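Local coordinates for HcgB (Methanococcus maripaludis, PDB 5D5P), which probably acts as a guanylyltransferase in the biosynthesis of the iron-guanylylpyridinol cofactor of [Fe]-hydrogenase, at residues I34-S45 against I57-L68. Numbering follows the deposited sequence. Where two conformers were deposited one is given.
Sequences IKSAKNVTVATS and ISRITDANISML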
loop_
_atom_site.group_PDB
_atom_site.type_symbol
_atom_site.label_atom_id
_atom_site.label_comp_id
_atom_site.label_asym_id
_atom_site.label_seq_id
_atom_site.Cartn_x
_atom_site.Cartn_y
_atom_site.Cartn_z
ATOM N N ILE A 34 14.282 11.417 -4.379
ATOM C CA ILE A 34 14.957 10.120 -4.248
ATOM C C ILE A 34 16.423 10.241 -4.662
ATOM O O ILE A 34 17.317 9.789 -3.948
ATOM C CB ILE A 34 14.246 9.004 -5.081
ATOM C CG1 ILE A 34 12.893 8.649 -4.450
ATOM C CG2 ILE A 34 15.128 7.763 -5.192
ATOM C CD1 ILE A 34 11.997 7.737 -5.296
ATOM N N LYS A 35 16.678 10.859 -5.809
ATOM C CA LYS A 35 18.045 10.903 -6.342
ATOM C C LYS A 35 18.952 11.832 -5.534
ATOM O O LYS A 35 20.160 11.640 -5.511
ATOM C CB LYS A 35 18.022 11.295 -7.817
ATOM C CG LYS A 35 17.399 10.221 -8.700
ATOM C CD LYS A 35 17.278 10.689 -10.142
ATOM C CE LYS A 35 16.876 9.561 -11.083
ATOM N NZ LYS A 35 16.363 10.082 -12.397
ATOM N N SER A 36 18.372 12.832 -4.867
ATOM C CA SER A 36 19.192 13.814 -4.164
ATOM C C SER A 36 19.414 13.440 -2.702
ATOM O O SER A 36 20.119 14.149 -1.982
ATOM C CB SER A 36 18.569 15.207 -4.251
ATOM O OG SER A 36 17.459 15.327 -3.380
ATOM N N ALA A 37 18.825 12.330 -2.271
ATOM C CA ALA A 37 18.962 11.902 -0.886
ATOM C C ALA A 37 20.431 11.709 -0.507
ATOM O O ALA A 37 21.186 11.068 -1.253
ATOM C CB ALA A 37 18.171 10.611 -0.664
ATOM N N LYS A 38 20.826 12.258 0.642
ATOM C CA LYS A 38 22.210 12.141 1.102
ATOM C C LYS A 38 22.378 11.092 2.181
ATOM O O LYS A 38 23.478 10.574 2.378
ATOM C CB LYS A 38 22.741 13.492 1.573
ATOM C CG LYS A 38 22.624 14.522 0.474
ATOM C CD LYS A 38 23.278 14.001 -0.800
ATOM C CE LYS A 38 23.227 15.020 -1.935
ATOM N NZ LYS A 38 23.975 14.537 -3.125
ATOM N N ASN A 39 21.292 10.806 2.896
ATOM C CA ASN A 39 21.334 9.825 3.960
ATOM C C ASN A 39 20.070 9.000 3.855
ATOM O O ASN A 39 18.948 9.500 4.024
ATOM C CB ASN A 39 21.452 10.510 5.322
ATOM C CG ASN A 39 22.811 11.118 5.536
ATOM O OD1 ASN A 39 23.789 10.411 5.764
ATOM N ND2 ASN A 39 22.886 12.439 5.459
ATOM N N VAL A 40 20.263 7.715 3.582
ATOM C CA VAL A 40 19.144 6.813 3.362
ATOM C C VAL A 40 19.129 5.785 4.458
ATOM O O VAL A 40 20.149 5.169 4.716
ATOM C CB VAL A 40 19.262 6.112 1.991
ATOM C CG1 VAL A 40 18.132 5.114 1.794
ATOM C CG2 VAL A 40 19.266 7.141 0.849
ATOM N N THR A 41 17.974 5.586 5.090
ATOM C CA THR A 41 17.840 4.558 6.114
ATOM C C THR A 41 16.952 3.452 5.605
ATOM O O THR A 41 15.885 3.709 5.060
ATOM C CB THR A 41 17.263 5.134 7.434
ATOM O OG1 THR A 41 18.252 5.949 8.074
ATOM C CG2 THR A 41 16.882 4.010 8.409
ATOM N N VAL A 42 17.410 2.213 5.755
ATOM C CA VAL A 42 16.591 1.063 5.423
ATOM C C VAL A 42 16.081 0.487 6.740
ATOM O O VAL A 42 16.852 0.167 7.636
ATOM C CB VAL A 42 17.365 0.002 4.625
ATOM C CG1 VAL A 42 16.423 -1.059 4.165
ATOM C CG2 VAL A 42 18.086 0.665 3.428
ATOM N N ALA A 43 14.768 0.409 6.857
ATOM C CA ALA A 43 14.120 0.053 8.110
ATOM C C ALA A 43 14.096 -1.454 8.264
ATOM O O ALA A 43 13.047 -2.068 8.236
ATOM C CB ALA A 43 12.682 0.635 8.162
ATOM N N THR A 44 15.271 -2.050 8.414
ATOM C CA THR A 44 15.389 -3.489 8.599
ATOM C C THR A 44 16.603 -3.770 9.433
ATOM O O THR A 44 17.515 -2.952 9.484
ATOM C CB THR A 44 15.542 -4.223 7.264
ATOM O OG1 THR A 44 15.502 -5.630 7.502
ATOM C CG2 THR A 44 16.883 -3.866 6.612
ATOM N N SER A 45 16.639 -4.927 10.088
ATOM C CA SER A 45 17.872 -5.344 10.713
ATOM C C SER A 45 18.432 -6.618 10.082
ATOM O O SER A 45 19.414 -7.179 10.568
ATOM C CB SER A 45 17.636 -5.531 12.205
ATOM O OG SER A 45 16.540 -6.402 12.398
ATOM N N ILE A 57 19.769 1.035 -4.472
ATOM C CA ILE A 57 19.682 2.467 -4.181
ATOM C C ILE A 57 21.022 3.158 -4.433
ATOM O O ILE A 57 21.065 4.347 -4.772
ATOM C CB ILE A 57 19.219 2.702 -2.748
ATOM C CG1 ILE A 57 17.803 2.155 -2.591
ATOM C CG2 ILE A 57 19.251 4.173 -2.393
ATOM C CD1 ILE A 57 16.791 2.798 -3.531
ATOM N N SER A 58 22.114 2.410 -4.258
ATOM C CA SER A 58 23.453 2.972 -4.459
ATOM C C SER A 58 23.685 3.368 -5.899
ATOM O O SER A 58 24.533 4.211 -6.176
ATOM C CB SER A 58 24.543 1.971 -4.057
ATOM O OG SER A 58 24.581 1.833 -2.652
ATOM N N ARG A 59 22.913 2.786 -6.812
ATOM C CA ARG A 59 23.095 3.076 -8.233
ATOM C C ARG A 59 22.371 4.346 -8.663
ATOM O O ARG A 59 22.611 4.853 -9.750
ATOM C CB ARG A 59 22.628 1.903 -9.100
ATOM C CG ARG A 59 23.518 0.681 -8.999
ATOM C CD ARG A 59 23.003 -0.445 -9.869
ATOM N NE ARG A 59 23.026 -0.078 -11.282
ATOM C CZ ARG A 59 22.441 -0.783 -12.244
ATOM N NH1 ARG A 59 21.778 -1.889 -11.934
ATOM N NH2 ARG A 59 22.511 -0.382 -13.507
ATOM N N ILE A 60 21.498 4.868 -7.815
ATOM C CA ILE A 60 20.734 6.047 -8.196
ATOM C C ILE A 60 20.935 7.215 -7.239
ATOM O O ILE A 60 20.325 8.260 -7.412
ATOM C CB ILE A 60 19.236 5.741 -8.339
ATOM C CG1 ILE A 60 18.630 5.372 -6.996
ATOM C CG2 ILE A 60 19.034 4.620 -9.359
ATOM C CD1 ILE A 60 17.117 5.179 -7.049
ATOM N N THR A 61 21.780 7.031 -6.228
ATOM C CA THR A 61 22.098 8.095 -5.278
ATOM C C THR A 61 23.580 8.165 -4.943
ATOM O O THR A 61 24.335 7.225 -5.187
ATOM C CB THR A 61 21.394 7.915 -3.930
ATOM O OG1 THR A 61 21.939 6.752 -3.294
ATOM C CG2 THR A 61 19.885 7.741 -4.076
ATOM N N ASP A 62 23.992 9.328 -4.452
ATOM C CA ASP A 62 25.286 9.510 -3.784
ATOM C C ASP A 62 25.054 9.631 -2.290
ATOM O O ASP A 62 25.283 10.700 -1.714
ATOM C CB ASP A 62 26.018 10.747 -4.294
ATOM C CG ASP A 62 26.399 10.636 -5.746
ATOM O OD1 ASP A 62 27.033 9.619 -6.105
ATOM O OD2 ASP A 62 26.071 11.558 -6.529
ATOM N N ALA A 63 24.565 8.563 -1.669
ATOM C CA ALA A 63 24.128 8.657 -0.284
ATOM C C ALA A 63 24.865 7.723 0.656
ATOM O O ALA A 63 25.375 6.685 0.239
ATOM C CB ALA A 63 22.641 8.385 -0.202
ATOM N N ASN A 64 24.945 8.111 1.924
ATOM C CA ASN A 64 25.281 7.160 2.973
ATOM C C ASN A 64 24.047 6.315 3.174
ATOM O O ASN A 64 22.998 6.869 3.489
ATOM C CB ASN A 64 25.659 7.879 4.274
ATOM C CG ASN A 64 26.740 8.914 4.081
ATOM O OD1 ASN A 64 27.690 8.712 3.318
ATOM N ND2 ASN A 64 26.595 10.049 4.761
ATOM N N ILE A 65 24.142 4.991 3.058
ATOM C CA ILE A 65 22.947 4.145 3.233
ATOM C C ILE A 65 23.150 3.311 4.468
ATOM O O ILE A 65 24.169 2.658 4.596
ATOM C CB ILE A 65 22.678 3.212 2.020
ATOM C CG1 ILE A 65 22.614 4.026 0.725
ATOM C CG2 ILE A 65 21.397 2.454 2.219
ATOM C CD1 ILE A 65 22.502 3.165 -0.525
ATOM N N SER A 66 22.179 3.313 5.379
ATOM C CA SER A 66 22.388 2.684 6.690
ATOM C C SER A 66 21.217 1.802 7.068
ATOM O O SER A 66 20.101 2.085 6.658
ATOM C CB SER A 66 22.556 3.764 7.760
ATOM O OG SER A 66 23.639 4.613 7.444
ATOM N N MET A 67 21.457 0.756 7.869
ATOM C CA MET A 67 20.319 0.022 8.451
ATOM C C MET A 67 19.817 0.804 9.641
ATOM O O MET A 67 20.584 1.424 10.345
ATOM C CB MET A 67 20.679 -1.392 8.935
ATOM C CG MET A 67 20.740 -2.477 7.897
ATOM S SD MET A 67 20.943 -4.125 8.644
ATOM C CE MET A 67 22.487 -3.867 9.508
ATOM N N LEU A 68 18.552 0.633 9.956
ATOM C CA LEU A 68 17.984 1.213 11.159
ATOM C C LEU A 68 18.441 0.398 12.355
ATOM O O LEU A 68 18.297 -0.822 12.352
ATOM C CB LEU A 68 16.466 1.225 11.070
ATOM C CG LEU A 68 15.665 1.793 12.248
ATOM C CD1 LEU A 68 15.935 3.276 12.397
ATOM C CD2 LEU A 68 14.214 1.544 12.013
HETATM O O HOH W 1 22.120 11.628 -3.565
HETATM O O HOH W 2 26.134 11.443 1.347
HETATM O O HOH W 3 19.158 4.499 11.062
#
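V40 and V42 each use both backbone polar atoms to join strand 39-43 to strand 64-67 in parallel, 23° between their short axes; V40 N donates to N64 O and V40 O accepts from S66 N, while V42 N donates to S66 O and V42 O accepts from L68 N. On the face turned to helix 47-57, beta-branched, apolar residues suit both the extended backbone and a covered surface: V40 sets CG2 3.7 Å from A63 CB, and V42 CG2 lies 4.0 Å from I65 CG2. Helix 47-57 links the two strands as a beta-alpha-beta crossover at the edge of the mixed sheet, where V42 meets its F50 and V53. M67, its chain extended at chi2 (-172°), lays SD 3.8 Å from S45 C, and the unbranched thioether also reaches E47 and F50. On the other face, more open at this end, short amides suit N39 and N64: they run side by side, N64 ND2 donating to N39 OD1 at 3.0 Å with their planes 51° apart. A leucine in place of N39 would probably leave the N64 amide without this acceptor and freer to turn. Nearer helix 81-92, T41 turns its methyl CG2, anti to the backbone N, to L68 CB at 3.9 Å, and both side chains pack on A89.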